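Local coordinates for hypothetical sugar ABC-transporter sugar binding protein (PDB 7BVT) that binds cyclic alpha-maltosyl-1,6-maltose and probably delivers it to an ABC transporter for uptake into the cell, at residues I86-L91 against E297-F302. Numbering follows the deposited sequence.
Sequences IAIGDL and EQAMVF. With GLC (alpha-D-glucopyranose), chain B.
Ala87 pairs with Met300, and Gly89 with Gln298, in two hydrogen-bonded pairs that join strand 86-90 and residues 297-301 of strand 292-301 antiparallel, their axes at 151°. Each pair closes a ring of two backbone bonds. Gln298 N reaches Gly89 O at 2.9 Å in the straightest of the four, and Ala87 N meets Met300 O, also at 2.9 Å. In the non-hydrogen-bonded pairs between and beyond them, CA-H groups lean on the same carbonyls, as where Ile86 CA lies 3.2 Å from Met300 O.

One face is aliphatic: Ile88 turns CG1 to the methyl of Ala299, while its CG2 meets Glu297 CB at 3.7 Å, the two side chains crossing at about a right angle. On the other face, Met300 bends at chi3 (-87°), which brings CE back over the partner strand, 3.7 Å from the N of Gly89, which has no side chain. Gln298 folds at chi2 (-57°) and lays its amide carbon CD against Leu91 CD1 (3.6 Å), while NE2 is held by Gly296 O. Were Gln298 an alanine, Leu91 CD1 would probably lose this flank and Gly296 O its amide donor.

At the sugar end, Asp90 OD1 accepts a bond from glucose O3 at 2.7 Å, and a water donating to both Asp90 OD1 and Glu297 OE2 also contacts glucose O2. Through this water Glu297 probably acts from the second shell; Tyr35, Trp36 and Ser138 fix its carboxylate.

This antiparallel pairing inside the sheet belongs to a lobe of the type 2 periplasmic-binding-protein fold, where a strand end carries Asp90 to the sugar: strand 28-34 runs parallel to 86-90 on its other side, helix 306-319 packs on Ile86, Ala299 and Val301, and helix 94-100 packs on Gln298, Met300 and Phe302.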
ATOM      1  N   ILE A  86     -18.081  -7.150  10.998  1.00 16.90           N
ATOM      2  CA  ILE A  86     -17.055  -6.364  10.262  1.00 16.48           C
ATOM      3  C   ILE A  86     -15.720  -7.114  10.328  1.00 18.54           C
ATOM      4  O   ILE A  86     -15.215  -7.431  11.440  1.00 18.56           O
ATOM      5  CB  ILE A  86     -16.940  -4.912  10.773  1.00 17.28           C
ATOM      6  CG1 ILE A  86     -18.258  -4.134  10.667  1.00 17.72           C
ATOM      7  CG2 ILE A  86     -15.818  -4.167  10.106  1.00 17.55           C
ATOM      8  CD1 ILE A  86     -18.256  -2.811  11.415  1.00 17.95           C
ATOM      9  N   ALA A  87     -15.064  -7.279   9.195  1.00 16.86           N
ATOM     10  CA  ALA A  87     -13.631  -7.640   9.153  1.00 17.35           C
ATOM     11  C   ALA A  87     -12.811  -6.459   8.633  1.00 16.80           C
ATOM     12  O   ALA A  87     -13.217  -5.827   7.655  1.00 17.91           O
ATOM     13  CB  ALA A  87     -13.416  -8.824   8.243  1.00 18.77           C
ATOM     14  N   ILE A  88     -11.690  -6.173   9.246  1.00 17.22           N
ATOM     15  CA  ILE A  88     -10.760  -5.141   8.740  1.00 16.50           C
ATOM     16  C   ILE A  88      -9.483  -5.870   8.332  1.00 18.93           C
ATOM     17  O   ILE A  88      -8.773  -6.396   9.204  1.00 20.09           O
ATOM     18  CB  ILE A  88     -10.547  -4.016   9.764  1.00 17.83           C
ATOM     19  CG1 ILE A  88     -11.880  -3.376  10.171  1.00 17.69           C
ATOM     20  CG2 ILE A  88      -9.545  -2.974   9.276  1.00 17.31           C
ATOM     21  CD1 ILE A  88     -11.769  -2.269  11.154  1.00 19.40           C
ATOM     22  N   GLY A  89      -9.199  -5.887   7.031  1.00 19.33           N
ATOM     23  CA  GLY A  89      -8.121  -6.689   6.448  1.00 18.39           C
ATOM     24  C   GLY A  89      -7.194  -5.880   5.590  1.00 17.70           C
ATOM     25  O   GLY A  89      -7.472  -4.724   5.309  1.00 17.89           O
ATOM     26  N   ASP A  90      -6.140  -6.503   5.114  1.00 18.83           N
ATOM     27  CA  ASP A  90      -5.228  -5.873   4.148  1.00 19.65           C
ATOM     28  C   ASP A  90      -5.963  -5.668   2.827  1.00 17.60           C
ATOM     29  O   ASP A  90      -6.857  -6.461   2.477  1.00 17.64           O
ATOM     30  CB  ASP A  90      -3.981  -6.731   3.944  1.00 22.48           C
ATOM     31  CG  ASP A  90      -3.042  -5.992   2.975  1.00 26.64           C
ATOM     32  OD1 ASP A  90      -2.639  -4.856   3.312  1.00 25.74           O
ATOM     33  OD2 ASP A  90      -2.865  -6.476   1.824  1.00 28.78           O
ATOM     34  N   LEU A  91      -5.555  -4.641   2.073  1.00 18.50           N
ATOM     35  CA  LEU A  91      -6.086  -4.381   0.704  1.00 18.61           C
ATOM     36  C   LEU A  91      -6.228  -5.671  -0.091  1.00 17.31           C
ATOM     37  O   LEU A  91      -7.328  -5.966  -0.615  1.00 17.32           O
ATOM     38  CB  LEU A  91      -5.165  -3.420  -0.033  1.00 18.33           C
ATOM     39  CG  LEU A  91      -5.649  -3.039  -1.420  1.00 19.81           C
ATOM     40  CD1 LEU A  91      -6.851  -2.127  -1.331  1.00 23.23           C
ATOM     41  CD2 LEU A  91      -4.549  -2.360  -2.220  1.00 24.10           C
ATOM     42  N   GLU A 297      -5.569  -0.704   5.428  1.00 15.07           N
ATOM     43  CA  GLU A 297      -6.665  -1.587   5.870  1.00 15.01           C
ATOM     44  C   GLU A 297      -8.002  -1.190   5.261  1.00 15.06           C
ATOM     45  O   GLU A 297      -8.274   0.007   5.152  1.00 15.83           O
ATOM     46  CB  GLU A 297      -6.784  -1.517   7.379  1.00 16.42           C
ATOM     47  CG  GLU A 297      -5.727  -2.372   8.052  1.00 18.02           C
ATOM     48  CD  GLU A 297      -4.301  -1.845   8.017  1.00 16.90           C
ATOM     49  OE1 GLU A 297      -4.077  -0.725   8.464  1.00 18.73           O
ATOM     50  OE2 GLU A 297      -3.433  -2.567   7.502  1.00 20.47           O
ATOM     51  N   GLN A 298      -8.789  -2.195   4.914  1.00 16.04           N
ATOM     52  CA  GLN A 298     -10.116  -2.037   4.310  1.00 15.46           C
ATOM     53  C   GLN A 298     -11.131  -2.669   5.266  1.00 15.90           C
ATOM     54  O   GLN A 298     -10.862  -3.772   5.738  1.00 17.23           O
ATOM     55  CB  GLN A 298     -10.194  -2.773   2.979  1.00 15.30           C
ATOM     56  CG  GLN A 298      -8.949  -2.650   2.102  1.00 15.11           C
ATOM     57  CD  GLN A 298      -8.548  -1.246   1.764  1.00 14.64           C
ATOM     58  OE1 GLN A 298      -9.337  -0.483   1.196  1.00 16.09           O
ATOM     59  NE2 GLN A 298      -7.316  -0.870   2.057  1.00 15.38           N
ATOM     60  N   ALA A 299     -12.307  -2.059   5.403  1.00 14.53           N
ATOM     61  CA  ALA A 299     -13.376  -2.657   6.233  1.00 15.01           C
ATOM     62  C   ALA A 299     -14.370  -3.311   5.291  1.00 15.83           C
ATOM     63  O   ALA A 299     -14.680  -2.713   4.256  1.00 15.43           O
ATOM     64  CB  ALA A 299     -14.008  -1.606   7.118  1.00 16.58           C
ATOM     65  N   MET A 300     -14.906  -4.427   5.698  1.00 15.79           N
ATOM     66  CA  MET A 300     -15.880  -5.278   4.966  1.00 15.28           C
ATOM     67  C   MET A 300     -16.992  -5.674   5.952  1.00 16.70           C
ATOM     68  O   MET A 300     -16.656  -5.985   7.106  1.00 17.25           O
ATOM     69  CB  MET A 300     -15.183  -6.530   4.456  1.00 15.68           C
ATOM     70  CG  MET A 300     -14.157  -6.209   3.377  1.00 16.39           C
ATOM     71  SD  MET A 300     -12.922  -7.490   3.294  1.00 18.83           S
ATOM     72  CE  MET A 300     -11.763  -6.880   4.532  1.00 18.77           C
ATOM     73  N   VAL A 301     -18.237  -5.634   5.514  1.00 17.14           N
ATOM     74  CA  VAL A 301     -19.418  -6.047   6.343  1.00 17.68           C
ATOM     75  C   VAL A 301     -19.932  -7.362   5.796  1.00 18.12           C
ATOM     76  O   VAL A 301     -20.282  -7.423   4.609  1.00 17.82           O
ATOM     77  CB  VAL A 301     -20.502  -4.974   6.355  1.00 16.14           C
ATOM     78  CG1 VAL A 301     -21.785  -5.470   7.018  1.00 18.28           C
ATOM     79  CG2 VAL A 301     -20.020  -3.669   6.928  1.00 16.28           C
ATOM     80  N   PHE A 302     -19.934  -8.423   6.588  1.00 17.07           N
ATOM     81  CA  PHE A 302     -20.500  -9.712   6.161  1.00 18.71           C
ATOM     82  C   PHE A 302     -22.039  -9.600   6.224  1.00 21.98           C
ATOM     83  O   PHE A 302     -22.579  -9.102   7.230  1.00 24.55           O
ATOM     84  CB  PHE A 302     -20.016 -10.877   7.031  1.00 19.31           C
ATOM     85  CG  PHE A 302     -18.607 -11.292   6.734  1.00 18.66           C
ATOM     86  CD1 PHE A 302     -18.322 -12.019   5.591  1.00 19.46           C
ATOM     87  CD2 PHE A 302     -17.563 -10.879   7.542  1.00 21.11           C
ATOM     88  CE1 PHE A 302     -17.020 -12.392   5.312  1.00 18.40           C
ATOM     89  CE2 PHE A 302     -16.254 -11.239   7.242  1.00 19.31           C
ATOM     90  CZ  PHE A 302     -16.000 -11.976   6.121  1.00 17.57           C
TER
HETATM   91  C1  GLC B   2       2.122  -2.806   3.553  1.00 26.87           C
HETATM   92  C2  GLC B   2       0.781  -2.537   2.943  1.00 25.75           C
HETATM   93  C3  GLC B   2       0.262  -3.771   2.249  1.00 25.80           C
HETATM   94  C4  GLC B   2       1.327  -4.237   1.244  1.00 24.40           C
HETATM   95  C5  GLC B   2       2.615  -4.566   1.987  1.00 24.92           C
HETATM   96  C6  GLC B   2       3.714  -5.003   1.001  1.00 26.69           C
HETATM   97  O2  GLC B   2      -0.051  -1.994   3.953  1.00 25.85           O
HETATM   98  O3  GLC B   2      -0.997  -3.463   1.626  1.00 25.47           O
HETATM   99  O4  GLC B   2       0.930  -5.412   0.563  1.00 26.87           O
HETATM  100  O5  GLC B   2       3.067  -3.391   2.613  1.00 24.65           O
HETATM  101  O6  GLC B   2       4.686  -5.746   1.732  1.00 28.65           O
HETATM  102  O   HOH W   1      -1.737  -3.285   5.318  1.00 36.49           O